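PDB 4EQQ: putative host cell surface-exposed lipoprotein from Streptococcus phage TP-J34, which probably blocks superinfection of the streptococcal host by other phages, its surface-exposed ectodomain targeting the incoming phage's tape measure protein. Local coordinates for residues V11-Y25 against L40-A54. Sequence-based numbering, arbitrary orientation.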
ATOM      1  N   VAL A  11      15.206  25.787  -5.989  1.00 35.23           N
ATOM      2  CA  VAL A  11      13.974  25.135  -6.391  1.00 33.53           C
ATOM      3  C   VAL A  11      12.777  25.806  -5.702  1.00 32.91           C
ATOM      4  O   VAL A  11      12.943  26.316  -4.596  1.00 31.60           O
ATOM      5  CB  VAL A  11      14.168  23.626  -6.137  1.00 37.69           C
ATOM      6  CG1 VAL A  11      13.391  23.083  -4.956  1.00 36.71           C
ATOM      7  CG2 VAL A  11      13.988  22.826  -7.400  1.00 37.88           C
ATOM      8  N   PRO A  12      11.576  25.866  -6.327  1.00 29.01           N
ATOM      9  CA  PRO A  12      10.441  26.503  -5.646  1.00 28.15           C
ATOM     10  C   PRO A  12      10.109  25.779  -4.348  1.00 32.38           C
ATOM     11  O   PRO A  12      10.410  24.589  -4.214  1.00 28.65           O
ATOM     12  CB  PRO A  12       9.301  26.355  -6.661  1.00 29.30           C
ATOM     13  CG  PRO A  12       9.972  26.196  -7.961  1.00 33.84           C
ATOM     14  CD  PRO A  12      11.176  25.371  -7.658  1.00 29.79           C
ATOM     15  N   LYS A  13       9.490  26.502  -3.398  1.00 30.16           N
ATOM     16  CA  LYS A  13       9.069  25.955  -2.112  1.00 31.37           C
ATOM     17  C   LYS A  13       8.198  24.692  -2.311  1.00 36.50           C
ATOM     18  O   LYS A  13       8.398  23.678  -1.631  1.00 35.49           O
ATOM     19  CB  LYS A  13       8.331  27.046  -1.314  1.00 35.01           C
ATOM     20  CG  LYS A  13       7.545  26.573  -0.093  1.00 50.24           C
ATOM     21  CD  LYS A  13       8.413  26.112   1.059  1.00 56.46           C
ATOM     22  CE  LYS A  13       7.698  26.117   2.398  1.00 70.00           C
ATOM     23  NZ  LYS A  13       6.216  26.000   2.279  1.00 79.52           N
ATOM     24  N   GLU A  14       7.283  24.755  -3.288  1.00 32.38           N
ATOM     25  CA  GLU A  14       6.396  23.666  -3.684  1.00 32.19           C
ATOM     26  C   GLU A  14       7.155  22.366  -3.953  1.00 33.41           C
ATOM     27  O   GLU A  14       6.663  21.312  -3.579  1.00 32.98           O
ATOM     28  CB  GLU A  14       5.607  24.074  -4.940  1.00 33.09           C
ATOM     29  CG  GLU A  14       4.599  23.044  -5.424  1.00 39.74           C
ATOM     30  CD  GLU A  14       4.098  23.197  -6.849  1.00 58.41           C
ATOM     31  OE1 GLU A  14       3.237  22.386  -7.264  1.00 37.89           O
ATOM     32  OE2 GLU A  14       4.564  24.122  -7.553  1.00 55.28           O
ATOM     33  N   TYR A  15       8.334  22.440  -4.615  1.00 28.23           N
ATOM     34  CA  TYR A  15       9.133  21.252  -4.926  1.00 26.24           C
ATOM     35  C   TYR A  15       9.683  20.641  -3.624  1.00 28.15           C
ATOM     36  O   TYR A  15       9.737  19.416  -3.503  1.00 25.69           O
ATOM     37  CB  TYR A  15      10.299  21.604  -5.865  1.00 26.56           C
ATOM     38  CG  TYR A  15       9.975  21.843  -7.331  1.00 26.59           C
ATOM     39  CD1 TYR A  15       8.798  22.481  -7.710  1.00 28.36           C
ATOM     40  CD2 TYR A  15      10.923  21.600  -8.316  1.00 27.55           C
ATOM     41  CE1 TYR A  15       8.531  22.776  -9.048  1.00 29.76           C
ATOM     42  CE2 TYR A  15      10.667  21.886  -9.659  1.00 28.68           C
ATOM     43  CZ  TYR A  15       9.460  22.454 -10.023  1.00 31.72           C
ATOM     44  OH  TYR A  15       9.219  22.764 -11.342  1.00 34.16           O
ATOM     45  N   ARG A  16      10.087  21.498  -2.662  1.00 25.55           N
ATOM     46  CA  ARG A  16      10.631  21.048  -1.365  1.00 25.81           C
ATOM     47  C   ARG A  16       9.523  20.415  -0.532  1.00 28.53           C
ATOM     48  O   ARG A  16       9.749  19.396   0.112  1.00 27.70           O
ATOM     49  CB  ARG A  16      11.315  22.209  -0.604  1.00 26.39           C
ATOM     50  CG  ARG A  16      12.566  22.734  -1.313  1.00 37.75           C
ATOM     51  CD  ARG A  16      13.425  23.625  -0.421  1.00 43.06           C
ATOM     52  NE  ARG A  16      12.768  24.901  -0.176  1.00 53.69           N
ATOM     53  CZ  ARG A  16      12.926  25.982  -0.934  1.00 67.52           C
ATOM     54  NH1 ARG A  16      12.258  27.092  -0.660  1.00 52.66           N
ATOM     55  NH2 ARG A  16      13.758  25.960  -1.972  1.00 51.58           N
ATOM     56  N   THR A  17       8.313  20.981  -0.592  1.00 25.60           N
ATOM     57  CA  THR A  17       7.151  20.420   0.105  1.00 26.10           C
ATOM     58  C   THR A  17       6.774  19.073  -0.550  1.00 28.18           C
ATOM     59  O   THR A  17       6.413  18.125   0.158  1.00 28.89           O
ATOM     60  CB  THR A  17       6.012  21.469   0.164  1.00 38.34           C
ATOM     61  OG1 THR A  17       6.547  22.651   0.754  1.00 40.80           O
ATOM     62  CG2 THR A  17       4.851  21.031   1.046  1.00 41.10           C
ATOM     63  N   ALA A  18       6.857  18.989  -1.904  1.00 23.13           N
ATOM     64  CA  ALA A  18       6.568  17.745  -2.619  1.00 22.31           C
ATOM     65  C   ALA A  18       7.572  16.649  -2.221  1.00 24.55           C
ATOM     66  O   ALA A  18       7.165  15.504  -2.050  1.00 25.52           O
ATOM     67  CB  ALA A  18       6.574  17.970  -4.127  1.00 22.90           C
ATOM     68  N   VAL A  19       8.871  17.004  -2.039  1.00 21.50           N
ATOM     69  CA  VAL A  19       9.926  16.072  -1.608  1.00 21.53           C
ATOM     70  C   VAL A  19       9.582  15.503  -0.207  1.00 25.35           C
ATOM     71  O   VAL A  19       9.685  14.297   0.027  1.00 23.66           O
ATOM     72  CB  VAL A  19      11.333  16.743  -1.645  1.00 25.41           C
ATOM     73  CG1 VAL A  19      12.338  15.988  -0.760  1.00 24.88           C
ATOM     74  CG2 VAL A  19      11.851  16.849  -3.088  1.00 25.03           C
ATOM     75  N   SER A  20       9.155  16.383   0.699  1.00 23.68           N
ATOM     76  CA  SER A  20       8.758  16.008   2.066  1.00 24.34           C
ATOM     77  C   SER A  20       7.572  15.013   2.009  1.00 27.42           C
ATOM     78  O   SER A  20       7.578  13.983   2.693  1.00 25.23           O
ATOM     79  CB  SER A  20       8.359  17.267   2.841  1.00 28.42           C
ATOM     80  OG  SER A  20       7.929  16.895   4.138  1.00 44.36           O
ATOM     81  N   LYS A  21       6.578  15.316   1.164  1.00 23.89           N
ATOM     82  CA  LYS A  21       5.405  14.470   0.975  1.00 24.32           C
ATOM     83  C   LYS A  21       5.799  13.115   0.331  1.00 26.94           C
ATOM     84  O   LYS A  21       5.336  12.074   0.786  1.00 25.37           O
ATOM     85  CB  LYS A  21       4.347  15.217   0.137  1.00 25.58           C
ATOM     86  CG  LYS A  21       3.001  14.511  -0.011  1.00 37.73           C
ATOM     87  CD  LYS A  21       2.334  14.079   1.326  1.00 50.00           C
ATOM     88  CE  LYS A  21       1.791  15.228   2.141  1.00 57.52           C
ATOM     89  NZ  LYS A  21       0.907  14.756   3.239  1.00 66.30           N
ATOM     90  N   ALA A  22       6.695  13.133  -0.683  1.00 24.01           N
ATOM     91  CA  ALA A  22       7.179  11.920  -1.358  1.00 22.75           C
ATOM     92  C   ALA A  22       7.847  10.962  -0.348  1.00 25.68           C
ATOM     93  O   ALA A  22       7.584   9.758  -0.381  1.00 23.74           O
ATOM     94  CB  ALA A  22       8.155  12.284  -2.471  1.00 22.89           C
ATOM     95  N   LYS A  23       8.683  11.514   0.564  1.00 23.83           N
ATOM     96  CA  LYS A  23       9.363  10.760   1.626  1.00 23.98           C
ATOM     97  C   LYS A  23       8.356  10.097   2.567  1.00 28.34           C
ATOM     98  O   LYS A  23       8.569   8.975   2.993  1.00 26.41           O
ATOM     99  CB  LYS A  23      10.274  11.682   2.433  1.00 25.03           C
ATOM    100  CG  LYS A  23      11.541  12.066   1.716  1.00 29.91           C
ATOM    101  CD  LYS A  23      12.344  13.100   2.517  1.00 28.78           C
ATOM    102  CE  LYS A  23      13.649  13.449   1.836  1.00 26.48           C
ATOM    103  NZ  LYS A  23      14.618  12.335   1.942  1.00 33.25           N
ATOM    104  N   GLN A  24       7.274  10.806   2.898  1.00 27.05           N
ATOM    105  CA  GLN A  24       6.183  10.309   3.750  1.00 27.74           C
ATOM    106  C   GLN A  24       5.506   9.105   3.076  1.00 30.72           C
ATOM    107  O   GLN A  24       5.377   8.047   3.686  1.00 30.97           O
ATOM    108  CB  GLN A  24       5.169  11.440   3.937  1.00 29.29           C
ATOM    109  CG  GLN A  24       4.462  11.476   5.249  1.00 55.45           C
ATOM    110  CD  GLN A  24       3.830  12.839   5.406  1.00 76.99           C
ATOM    111  OE1 GLN A  24       4.500  13.840   5.693  1.00 73.95           O
ATOM    112  NE2 GLN A  24       2.544  12.929   5.126  1.00 65.47           N
ATOM    113  N   TYR A  25       5.138   9.246   1.797  1.00 25.16           N
ATOM    114  CA  TYR A  25       4.530   8.159   1.031  1.00 25.51           C
ATOM    115  C   TYR A  25       5.425   6.937   0.938  1.00 32.12           C
ATOM    116  O   TYR A  25       4.947   5.831   1.170  1.00 32.46           O
ATOM    117  CB  TYR A  25       4.152   8.615  -0.384  1.00 25.06           C
ATOM    118  CG  TYR A  25       2.917   9.469  -0.440  1.00 24.66           C
ATOM    119  CD1 TYR A  25       1.712   9.027   0.105  1.00 25.82           C
ATOM    120  CD2 TYR A  25       2.919  10.684  -1.120  1.00 25.30           C
ATOM    121  CE1 TYR A  25       0.558   9.805   0.036  1.00 25.94           C
ATOM    122  CE2 TYR A  25       1.761  11.445  -1.240  1.00 26.05           C
ATOM    123  CZ  TYR A  25       0.585  11.008  -0.651  1.00 30.73           C
ATOM    124  OH  TYR A  25      -0.546  11.760  -0.765  1.00 29.17           O
ATOM    125  N   LEU A  40       1.261  12.246  -6.231  1.00 22.70           N
ATOM    126  CA  LEU A  40       1.561  13.656  -5.945  1.00 23.06           C
ATOM    127  C   LEU A  40       0.714  14.627  -6.767  1.00 27.49           C
ATOM    128  O   LEU A  40       0.336  15.688  -6.269  1.00 27.23           O
ATOM    129  CB  LEU A  40       3.062  13.967  -6.090  1.00 22.46           C
ATOM    130  CG  LEU A  40       4.003  13.276  -5.087  1.00 26.09           C
ATOM    131  CD1 LEU A  40       5.451  13.347  -5.567  1.00 25.30           C
ATOM    132  CD2 LEU A  40       3.876  13.867  -3.644  1.00 24.71           C
ATOM    133  N   VAL A  41       0.422  14.265  -8.013  1.00 24.60           N
ATOM    134  CA  VAL A  41      -0.413  15.084  -8.903  1.00 25.34           C
ATOM    135  C   VAL A  41      -1.910  14.866  -8.581  1.00 29.72           C
ATOM    136  O   VAL A  41      -2.625  15.821  -8.326  1.00 29.38           O
ATOM    137  CB  VAL A  41      -0.098  14.801 -10.402  1.00 29.62           C
ATOM    138  CG1 VAL A  41      -1.108  15.483 -11.333  1.00 30.59           C
ATOM    139  CG2 VAL A  41       1.320  15.233 -10.760  1.00 28.67           C
ATOM    140  N   SER A  42      -2.364  13.611  -8.593  1.00 27.05           N
ATOM    141  CA  SER A  42      -3.770  13.247  -8.429  1.00 27.81           C
ATOM    142  C   SER A  42      -4.354  13.532  -7.039  1.00 30.87           C
ATOM    143  O   SER A  42      -5.484  14.013  -6.940  1.00 31.23           O
ATOM    144  CB  SER A  42      -3.984  11.790  -8.840  1.00 31.63           C
ATOM    145  OG  SER A  42      -5.357  11.454  -8.887  1.00 45.76           O
ATOM    146  N   PHE A  43      -3.617  13.225  -5.978  1.00 26.45           N
ATOM    147  CA  PHE A  43      -4.126  13.468  -4.629  1.00 25.96           C
ATOM    148  C   PHE A  43      -3.703  14.815  -4.050  1.00 30.70           C
ATOM    149  O   PHE A  43      -4.554  15.583  -3.606  1.00 29.98           O
ATOM    150  CB  PHE A  43      -3.749  12.327  -3.670  1.00 27.43           C
ATOM    151  CG  PHE A  43      -4.363  12.474  -2.287  1.00 28.66           C
ATOM    152  CD1 PHE A  43      -5.684  12.119  -2.054  1.00 31.31           C
ATOM    153  CD2 PHE A  43      -3.631  13.018  -1.238  1.00 30.19           C
ATOM    154  CE1 PHE A  43      -6.259  12.294  -0.787  1.00 32.98           C
ATOM    155  CE2 PHE A  43      -4.204  13.190   0.025  1.00 33.53           C
ATOM    156  CZ  PHE A  43      -5.510  12.813   0.246  1.00 31.50           C
ATOM    157  N   ASP A  44      -2.391  15.072  -3.992  1.00 27.32           N
ATOM    158  CA  ASP A  44      -1.840  16.275  -3.367  1.00 27.23           C
ATOM    159  C   ASP A  44      -1.944  17.516  -4.232  1.00 32.99           C
ATOM    160  O   ASP A  44      -1.737  18.619  -3.734  1.00 31.72           O
ATOM    161  CB  ASP A  44      -0.401  16.025  -2.921  1.00 28.50           C
ATOM    162  CG  ASP A  44      -0.306  14.880  -1.945  1.00 31.36           C
ATOM    163  OD1 ASP A  44      -0.524  15.112  -0.744  1.00 33.11           O
ATOM    164  OD2 ASP A  44      -0.163  13.732  -2.401  1.00 32.48           O
ATOM    165  N   LYS A  45      -2.241  17.340  -5.529  1.00 31.11           N
ATOM    166  CA  LYS A  45      -2.428  18.436  -6.480  1.00 32.18           C
ATOM    167  C   LYS A  45      -1.162  19.244  -6.769  1.00 36.15           C
ATOM    168  O   LYS A  45      -1.239  20.430  -7.063  1.00 35.47           O
ATOM    169  CB  LYS A  45      -3.674  19.326  -6.148  1.00 34.94           C
ATOM    170  CG  LYS A  45      -4.971  18.552  -5.839  1.00 33.01           C
ATOM    171  CD  LYS A  45      -5.459  17.750  -7.033  1.00 38.00           C
ATOM    172  CE  LYS A  45      -6.768  17.052  -6.748  1.00 45.53           C
ATOM    173  NZ  LYS A  45      -7.154  16.124  -7.859  1.00 48.41           N
ATOM    174  N   TYR A  46       0.009  18.589  -6.709  1.00 30.84           N
ATOM    175  CA  TYR A  46       1.258  19.230  -7.118  1.00 29.12           C
ATOM    176  C   TYR A  46       1.238  19.312  -8.643  1.00 30.96           C
ATOM    177  O   TYR A  46       0.550  18.514  -9.290  1.00 28.51           O
ATOM    178  CB  TYR A  46       2.476  18.403  -6.666  1.00 28.84           C
ATOM    179  CG  TYR A  46       2.794  18.641  -5.208  1.00 29.88           C
ATOM    180  CD1 TYR A  46       3.351  19.844  -4.786  1.00 31.50           C
ATOM    181  CD2 TYR A  46       2.468  17.697  -4.240  1.00 29.15           C
ATOM    182  CE1 TYR A  46       3.595  20.095  -3.441  1.00 31.26           C
ATOM    183  CE2 TYR A  46       2.724  17.928  -2.890  1.00 29.47           C
ATOM    184  CZ  TYR A  46       3.270  19.138  -2.495  1.00 33.12           C
ATOM    185  OH  TYR A  46       3.525  19.394  -1.180  1.00 32.90           O
ATOM    186  N   SER A  47       1.985  20.260  -9.228  1.00 27.06           N
ATOM    187  CA  SER A  47       2.076  20.319 -10.686  1.00 26.79           C
ATOM    188  C   SER A  47       2.846  19.072 -11.162  1.00 29.44           C
ATOM    189  O   SER A  47       3.528  18.417 -10.360  1.00 29.00           O
ATOM    190  CB  SER A  47       2.839  21.570 -11.121  1.00 29.05           C
ATOM    191  OG  SER A  47       4.155  21.522 -10.595  1.00 30.66           O
ATOM    192  N   GLN A  48       2.783  18.766 -12.457  1.00 25.70           N
ATOM    193  CA  GLN A  48       3.555  17.659 -13.011  1.00 25.79           C
ATOM    194  C   GLN A  48       5.073  17.884 -12.781  1.00 29.23           C
ATOM    195  O   GLN A  48       5.784  16.944 -12.435  1.00 28.35           O
ATOM    196  CB  GLN A  48       3.262  17.477 -14.516  1.00 26.82           C
ATOM    197  CG  GLN A  48       3.749  16.135 -15.061  1.00 36.01           C
ATOM    198  CD  GLN A  48       3.070  14.955 -14.395  1.00 41.31           C
ATOM    199  OE1 GLN A  48       1.849  14.795 -14.459  1.00 38.03           O
ATOM    200  NE2 GLN A  48       3.851  14.097 -13.761  1.00 29.02           N
ATOM    201  N   ASP A  49       5.557  19.124 -12.954  1.00 25.30           N
ATOM    202  CA  ASP A  49       6.976  19.428 -12.755  1.00 24.32           C
ATOM    203  C   ASP A  49       7.443  19.190 -11.305  1.00 25.73           C
ATOM    204  O   ASP A  49       8.527  18.653 -11.115  1.00 25.30           O
ATOM    205  CB  ASP A  49       7.300  20.860 -13.206  1.00 25.94           C
ATOM    206  CG  ASP A  49       7.274  21.066 -14.715  1.00 36.43           C
ATOM    207  OD1 ASP A  49       7.353  20.063 -15.457  1.00 36.86           O
ATOM    208  OD2 ASP A  49       7.249  22.224 -15.146  1.00 38.77           O
ATOM    209  N   ALA A  50       6.653  19.623 -10.303  1.00 22.23           N
ATOM    210  CA  ALA A  50       7.004  19.439  -8.882  1.00 22.02           C
ATOM    211  C   ALA A  50       7.020  17.930  -8.542  1.00 26.66           C
ATOM    212  O   ALA A  50       7.889  17.469  -7.804  1.00 27.00           O
ATOM    213  CB  ALA A  50       5.998  20.161  -7.998  1.00 22.25           C
ATOM    214  N   SER A  51       6.060  17.176  -9.095  1.00 24.30           N
ATOM    215  CA  SER A  51       5.959  15.731  -8.868  1.00 24.58           C
ATOM    216  C   SER A  51       7.136  15.016  -9.521  1.00 26.29           C
ATOM    217  O   SER A  51       7.758  14.184  -8.871  1.00 24.88           O
ATOM    218  CB  SER A  51       4.628  15.186  -9.374  1.00 25.69           C
ATOM    219  OG  SER A  51       4.570  13.789  -9.144  1.00 26.50           O
ATOM    220  N   ASP A  52       7.451  15.360 -10.790  1.00 23.87           N
ATOM    221  CA  ASP A  52       8.599  14.819 -11.530  1.00 23.51           C
ATOM    222  C   ASP A  52       9.906  15.113 -10.784  1.00 27.74           C
ATOM    223  O   ASP A  52      10.757  14.235 -10.697  1.00 28.70           O
ATOM    224  CB  ASP A  52       8.669  15.387 -12.963  1.00 25.07           C
ATOM    225  CG  ASP A  52       7.549  14.930 -13.891  1.00 33.07           C
ATOM    226  OD1 ASP A  52       6.784  13.990 -13.507  1.00 31.27           O
ATOM    227  OD2 ASP A  52       7.401  15.530 -14.961  1.00 34.53           O
ATOM    228  N   TYR A  53      10.043  16.316 -10.210  1.00 24.11           N
ATOM    229  CA  TYR A  53      11.226  16.659  -9.414  1.00 23.70           C
ATOM    230  C   TYR A  53      11.284  15.796  -8.143  1.00 26.77           C
ATOM    231  O   TYR A  53      12.335  15.224  -7.842  1.00 26.60           O
ATOM    232  CB  TYR A  53      11.213  18.144  -9.021  1.00 24.61           C
ATOM    233  CG  TYR A  53      12.367  18.525  -8.114  1.00 25.90           C
ATOM    234  CD1 TYR A  53      13.620  18.829  -8.646  1.00 28.49           C
ATOM    235  CD2 TYR A  53      12.212  18.569  -6.732  1.00 26.19           C
ATOM    236  CE1 TYR A  53      14.692  19.154  -7.816  1.00 30.10           C
ATOM    237  CE2 TYR A  53      13.281  18.878  -5.893  1.00 26.97           C
ATOM    238  CZ  TYR A  53      14.515  19.185  -6.442  1.00 33.58           C
ATOM    239  OH  TYR A  53      15.565  19.533  -5.628  1.00 35.06           O
ATOM    240  N   ALA A  54      10.171  15.742  -7.379  1.00 22.49           N
ATOM    241  CA  ALA A  54      10.114  14.975  -6.130  1.00 22.20           C
ATOM    242  C   ALA A  54      10.434  13.469  -6.284  1.00 25.77           C
ATOM    243  O   ALA A  54      11.194  12.935  -5.486  1.00 25.07           O
ATOM    244  CB  ALA A  54       8.765  15.167  -5.443  1.00 22.42           C
TER
HETATM  245  O   HOH W   1       5.072  23.877 -10.130  1.00 35.10           O
HETATM  246  O   HOH W   2      -1.039  13.690   1.628  1.00 48.31           O
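With CG anti to the backbone N (chi1 -178°) and an extended chain beyond it, Glu14 reaches along the edge of the Tyr46 ring to the start of helix 48-57. There Glu14 OE1 accepts a nearly straight hydrogen bond from Ser47 N at 3.2 Å. Ser47 is the N-cap: its OG accepts from Ala50 N, and water 1 links that hydroxyl to Glu14 OE2. Tyr46 lies flat against helix 13-28, Ala18 CB making a CH-pi contact over its ring centre; the short methyl suits a ring this close to the backbone. Segments 13-25 and 48-54 approach to 8.5 Å between axes, crossing at -51°, consistent with the small Ala18, Ala50 and Ala54 between them. The Tyr15 ring packs with Ala50 CA over one face and lies oblique to Tyr53, ring planes 40° apart; Val11 CG2 makes a CH-pi contact over one face of Tyr53. Farther along, Leu40 is a knob among Ala18, Lys21, Ala22 and Tyr25. Tyr25 OH donates to the syn lone pair of Asp44 OD2 (2.6 Å), while water 2 bridges Asp44 OD1 to Lys21 NZ. An alanine-rich, aromatic-lined core thus joins helix 13-28 to helices 33-42 and 48-57 in this HTH fold, its marginal carboxylates probably stabilised as anions.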